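Local atomic coordinates of racemase (Pseudovibrio sp. JE062, PDB entry 3MKC), a protein that belongs to the enolase superfamily, in the mandelate racemase and muconate lactonizing enzyme group, and pairs an N-terminal capping domain with a C-terminal TIM-barrel-like domain. Residues A54-A57 and Y58-E62; D185-T188 and K189-A192; L294-L297 and R298-T301. All blocks are in the same frame, centred on the assembly; numbering follows the deposited sequence.

Overall arrangement
The three contacts are local ones, along helices or at their ends, met in series along the chain and touching nowhere. Contact 1, at the C-terminal end of helix 52-59, belongs to the N-terminal domain; contact 2, the start of helix 188-202, and contact 3, a turn within helix 293-306, both belong to the C-terminal barrel-like domain. Contacts 2 and 3 lie on opposite sides of the chain's centre, their own centres about 37 Å apart. Contact 3 is the most central of the three, about 12 Å from the centre of the chain, and its nearest atoms come within about 14 Å of contact 1. Contacts 1 and 2 are farther apart, with centres about 43 Å from each other.

Contact 1 of 3, residues A54-A57 and Y58-E62; sequences AILA and YANIE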
# COMPACT_ATOMS: atom_id res chain seq x y z
N ALA A 54 11.75 5.17 15.46
CA ALA A 54 10.56 5.48 16.25
C ALA A 54 9.73 4.21 16.38
O ALA A 54 9.21 3.90 17.45
CB ALA A 54 9.75 6.58 15.58
N ILE A 55 9.64 3.46 15.29
CA ILE A 55 8.88 2.22 15.30
C ILE A 55 9.50 1.20 16.25
O ILE A 55 8.80 0.57 17.04
CB ILE A 55 8.80 1.61 13.88
CG1 ILE A 55 8.00 2.55 12.97
CG2 ILE A 55 8.16 0.24 13.92
CD1 ILE A 55 6.57 2.74 13.40
N LEU A 56 10.82 1.04 16.18
CA LEU A 56 11.50 0.11 17.07
C LEU A 56 11.24 0.47 18.53
O LEU A 56 10.94 -0.39 19.36
CB LEU A 56 13.01 0.11 16.80
CG LEU A 56 13.84 -0.93 17.57
CD1 LEU A 56 13.49 -2.32 17.07
CD2 LEU A 56 15.33 -0.66 17.38
N ALA A 57 11.33 1.77 18.85
CA ALA A 57 11.11 2.21 20.23
C ALA A 57 9.68 1.90 20.66
O ALA A 57 9.45 1.41 21.77
CB ALA A 57 11.38 3.70 20.35
N TYR A 58 8.73 2.17 19.78
CA TYR A 58 7.33 1.91 20.10
C TYR A 58 7.11 0.43 20.36
O TYR A 58 6.37 0.05 21.27
CB TYR A 58 6.43 2.36 18.94
CG TYR A 58 4.97 2.09 19.19
CD1 TYR A 58 4.22 2.93 20.01
CD2 TYR A 58 4.35 0.97 18.65
CE1 TYR A 58 2.89 2.66 20.29
CE2 TYR A 58 3.01 0.69 18.93
CZ TYR A 58 2.29 1.53 19.75
OH TYR A 58 0.98 1.23 20.05
N ALA A 59 7.76 -0.40 19.55
CA ALA A 59 7.63 -1.85 19.67
C ALA A 59 8.27 -2.40 20.93
O ALA A 59 8.01 -3.54 21.31
CB ALA A 59 8.23 -2.51 18.44
N ASN A 60 9.09 -1.59 21.59
CA ASN A 60 9.77 -2.04 22.80
C ASN A 60 9.35 -1.33 24.09
O ASN A 60 10.06 -1.40 25.10
CB ASN A 60 11.29 -1.92 22.61
CG ASN A 60 11.85 -3.04 21.76
OD1 ASN A 60 11.88 -4.19 22.18
ND2 ASN A 60 12.28 -2.72 20.55
N ILE A 61 8.21 -0.65 24.07
CA ILE A 61 7.75 0.05 25.26
C ILE A 61 7.25 -0.93 26.32
O ILE A 61 6.89 -2.07 26.01
CB ILE A 61 6.62 1.06 24.93
CG1 ILE A 61 5.44 0.36 24.24
CG2 ILE A 61 7.18 2.17 24.05
CD1 ILE A 61 4.33 -0.04 25.17
N GLU A 62 7.24 -0.48 27.57
CA GLU A 62 6.78 -1.30 28.67
C GLU A 62 5.30 -1.09 28.91
O GLU A 62 4.81 0.04 28.87
CB GLU A 62 7.55 -0.98 29.95
CG GLU A 62 7.32 -2.00 31.06
CD GLU A 62 8.09 -1.68 32.33
OE1 GLU A 62 9.30 -1.39 32.24
OE2 GLU A 62 7.49 -1.74 33.43
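L56 and N60 meet where helix 52-59 runs out. The N60 side chain turns back along the helix, its CG opposite the carbonyl carbon (chi1 -77°), and ND2 donates to L56 O at 2.9 Å. The amide comes from above the carbonyl plane, 39° out of it, and crosses the leucine obliquely, with L56 CD1 3.7 Å from N60 ND2. An asparagine suits this spot, since its short amide can reach a carbonyl at the end of the helix. Ordinary helical bonds run just before it, Y58 N to A54 O and A59 N to I55 O. This is the C-terminal end of a helix in the N-terminal domain of the enolase superfamily, and near N60 the chain turns out of it: N60 N bonds to A57 O at 3.0 Å, while I61 brings CG2 to 3.3 Å from that oxygen. The tight side is the buried one, where I55 and A59 pack on F17 of strand 12-22, and the Y58 ring leads away from the turn to A106 of helix 102-122 and Q97. By contrast, A57 and N60 are exposed, and the N60 amide, polar enough for such a place, is held by L56 O.

Contact 2 of 3, residues D185-T188 and K189-A192; sequences DWST and KEVA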
# COMPACT_ATOMS: atom_id res chain seq x y z
N ASP A 185 7.01 25.02 -9.50
CA ASP A 185 6.20 26.23 -9.36
C ASP A 185 5.19 26.41 -10.49
O ASP A 185 4.66 27.51 -10.67
CB ASP A 185 7.09 27.47 -9.30
CG ASP A 185 7.95 27.62 -10.54
OD1 ASP A 185 7.48 27.25 -11.64
OD2 ASP A 185 9.09 28.11 -10.41
N TRP A 186 4.93 25.35 -11.25
CA TRP A 186 4.00 25.44 -12.37
C TRP A 186 2.62 25.92 -11.93
O TRP A 186 2.12 25.51 -10.88
CB TRP A 186 3.86 24.08 -13.07
CG TRP A 186 5.16 23.34 -13.29
CD1 TRP A 186 6.41 23.88 -13.31
CD2 TRP A 186 5.31 21.94 -13.55
NE1 TRP A 186 7.34 22.89 -13.56
CE2 TRP A 186 6.69 21.69 -13.71
CE3 TRP A 186 4.42 20.86 -13.66
CZ2 TRP A 186 7.20 20.42 -13.98
CZ3 TRP A 186 4.93 19.59 -13.92
CH2 TRP A 186 6.31 19.38 -14.08
N SER A 187 2.02 26.80 -12.72
CA SER A 187 0.69 27.31 -12.43
C SER A 187 -0.25 26.16 -12.76
O SER A 187 0.20 25.15 -13.30
CB SER A 187 0.35 28.51 -13.32
OG SER A 187 0.25 28.14 -14.68
N THR A 188 -1.53 26.29 -12.45
CA THR A 188 -2.46 25.22 -12.75
C THR A 188 -2.57 25.01 -14.26
O THR A 188 -2.74 23.88 -14.73
CB THR A 188 -3.85 25.48 -12.17
OG1 THR A 188 -4.41 26.66 -12.77
CG2 THR A 188 -3.76 25.68 -10.66
N LYS A 189 -2.45 26.08 -15.04
CA LYS A 189 -2.53 25.94 -16.48
C LYS A 189 -1.34 25.15 -17.02
O LYS A 189 -1.47 24.38 -17.96
CB LYS A 189 -2.61 27.32 -17.16
CG LYS A 189 -3.99 27.61 -17.73
CD LYS A 189 -4.37 26.50 -18.72
CE LYS A 189 -5.87 26.41 -18.97
NZ LYS A 189 -6.16 25.21 -19.83
N GLU A 190 -0.18 25.34 -16.39
CA GLU A 190 1.02 24.63 -16.81
C GLU A 190 0.89 23.15 -16.46
O GLU A 190 1.35 22.29 -17.21
CB GLU A 190 2.25 25.22 -16.11
CG GLU A 190 2.57 26.65 -16.53
CD GLU A 190 3.78 27.22 -15.80
OE1 GLU A 190 3.73 27.32 -14.56
OE2 GLU A 190 4.77 27.55 -16.47
N VAL A 191 0.26 22.87 -15.33
CA VAL A 191 0.05 21.49 -14.91
C VAL A 191 -0.85 20.81 -15.93
O VAL A 191 -0.64 19.65 -16.28
CB VAL A 191 -0.60 21.41 -13.51
CG1 VAL A 191 -0.96 19.96 -13.17
CG2 VAL A 191 0.35 21.97 -12.47
N ALA A 192 -1.86 21.54 -16.40
CA ALA A 192 -2.78 20.99 -17.39
C ALA A 192 -1.99 20.66 -18.66
O ALA A 192 -2.18 19.61 -19.28
CB ALA A 192 -3.88 21.98 -17.70
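S187 and E190 face each other across the first turn of helix 188-202 as a capping box, the reciprocal pairing in which each side chain takes up a backbone N-H of the other residue. S187 is the N-cap. Its OG sits between its own backbone N and carbonyl carbon (chi1 66°), a placement that directs the hydroxyl oxygen at the helix start, where it accepts weakly from E190 N at 3.3 Å. In return S187 N donates to E190 OE1; the position of that oxygen is less sure, because it lies too close to a neighbouring atom in the model. Serine suits the cap through its short side chain, and glutamate, three residues on, is long enough to fold back to the N-cap amide while CG rests 3.3 Å from S187 OG. A carboxylate here would probably also interact favourably with the positive end of the helix dipole.

The carbonyls are then taken up in turn. W186 O receives a weak hydrogen bond from R215. S187 O accepts from V191 N at 3.1 Å and more weakly from E190 N, whereas T188 O receives A192 N at 3.0 Å with an N-H...O angle of 152°. An apolar touch flanks the box: V191 CG2 lies 4.1 Å from W186 CB, at the edge of the indole near its plane. Buried W186 meets the ring of Y194, and the helix that follows strand 175-179 starts in contact with helix 154-170 through W186 and E190, and with helix 219-228 through T188, V191 and A192.

Contact 3 of 3, residues L294-L297 and R298-T301; sequences LTEL and RRIT
Helix 293-306 is the helical arm of a beta-alpha-beta unit in the barrel-like domain, and carries a salt bridge between E296 and R299. The arginine grips side-on: NE and NH2 both donate to E296 OE1, each at 2.8 Å, reaching it from opposite faces of the carboxylate plane. OE1 lies in the guanidinium plane, yet the two flat groups stand 84° apart. A bend at chi3 (-74°) brings the arginine back alongside T295, whose CG2 covers one guanidinium face at 3.8 Å from R299 NH2. Glutamate and arginine are both long enough to meet at this i to i+3 spacing. E296 OE2 has a second partner in R269, so two cations match the buried carboxylate and would probably keep it ionised.

At the next residue, L297 O accepts from both T301 N and T301 OG1, the hydroxyl at 2.7 Å. The I300 side chain crosses that of E296 at about a right angle, with I300 CD1 3.8 Å from E296 CG.

Around this turn R299 makes a cation-pi contact with W87 of helix 83-93, I300 packs on helix 268-277, and L294 and L297 on Y328 of helix 319-331; the helix itself joins strands 283-284 and 310-311.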
# COMPACT_ATOMS: atom_id res chain seq x y z
N LEU A 294 -3.54 -6.34 6.09
CA LEU A 294 -4.50 -7.00 5.21
C LEU A 294 -5.85 -7.19 5.90
O LEU A 294 -6.90 -7.10 5.27
CB LEU A 294 -3.93 -8.35 4.73
CG LEU A 294 -2.74 -8.23 3.76
CD1 LEU A 294 -2.02 -9.56 3.60
CD2 LEU A 294 -3.22 -7.75 2.41
N THR A 295 -5.83 -7.44 7.21
CA THR A 295 -7.09 -7.64 7.92
C THR A 295 -7.95 -6.39 7.86
O THR A 295 -9.15 -6.46 7.58
CB THR A 295 -6.85 -8.03 9.38
OG1 THR A 295 -6.12 -9.26 9.43
CG2 THR A 295 -8.17 -8.21 10.10
N GLU A 296 -7.35 -5.23 8.12
CA GLU A 296 -8.13 -4.00 8.09
C GLU A 296 -8.48 -3.65 6.64
O GLU A 296 -9.55 -3.11 6.36
CB GLU A 296 -7.36 -2.86 8.75
CG GLU A 296 -8.22 -1.62 9.03
CD GLU A 296 -9.24 -1.83 10.15
OE1 GLU A 296 -9.66 -2.98 10.38
OE2 GLU A 296 -9.62 -0.84 10.80
N LEU A 297 -7.58 -3.96 5.71
CA LEU A 297 -7.85 -3.67 4.31
C LEU A 297 -9.04 -4.48 3.81
O LEU A 297 -9.78 -4.04 2.92
CB LEU A 297 -6.61 -3.93 3.45
CG LEU A 297 -5.61 -2.77 3.41
CD1 LEU A 297 -4.36 -3.19 2.67
CD2 LEU A 297 -6.25 -1.56 2.73
N ARG A 298 -9.24 -5.66 4.38
CA ARG A 298 -10.37 -6.49 3.98
C ARG A 298 -11.66 -5.83 4.48
O ARG A 298 -12.65 -5.76 3.74
CB ARG A 298 -10.26 -7.89 4.56
CG ARG A 298 -11.38 -8.81 4.11
CD ARG A 298 -11.30 -10.17 4.76
NE ARG A 298 -12.17 -11.12 4.08
CZ ARG A 298 -12.27 -12.41 4.40
NH1 ARG A 298 -11.54 -12.92 5.39
NH2 ARG A 298 -13.08 -13.20 3.70
N ARG A 299 -11.67 -5.37 5.73
CA ARG A 299 -12.87 -4.73 6.25
C ARG A 299 -13.15 -3.45 5.48
O ARG A 299 -14.29 -3.15 5.13
CB ARG A 299 -12.73 -4.42 7.73
CG ARG A 299 -12.94 -5.64 8.61
CD ARG A 299 -12.99 -5.28 10.08
NE ARG A 299 -11.68 -4.96 10.62
CZ ARG A 299 -11.00 -5.74 11.46
NH1 ARG A 299 -11.52 -6.89 11.85
NH2 ARG A 299 -9.83 -5.36 11.93
N ILE A 300 -12.08 -2.71 5.20
CA ILE A 300 -12.19 -1.46 4.47
C ILE A 300 -12.73 -1.68 3.06
O ILE A 300 -13.58 -0.92 2.59
CB ILE A 300 -10.82 -0.79 4.38
CG1 ILE A 300 -10.40 -0.31 5.77
CG2 ILE A 300 -10.85 0.35 3.36
CD1 ILE A 300 -8.98 0.23 5.83
N THR A 301 -12.25 -2.72 2.39
CA THR A 301 -12.69 -2.97 1.03
C THR A 301 -14.13 -3.46 0.92
O THR A 301 -14.85 -3.07 0.00
CB THR A 301 -11.75 -3.97 0.33
OG1 THR A 301 -10.41 -3.46 0.39
CG2 THR A 301 -12.15 -4.13 -1.14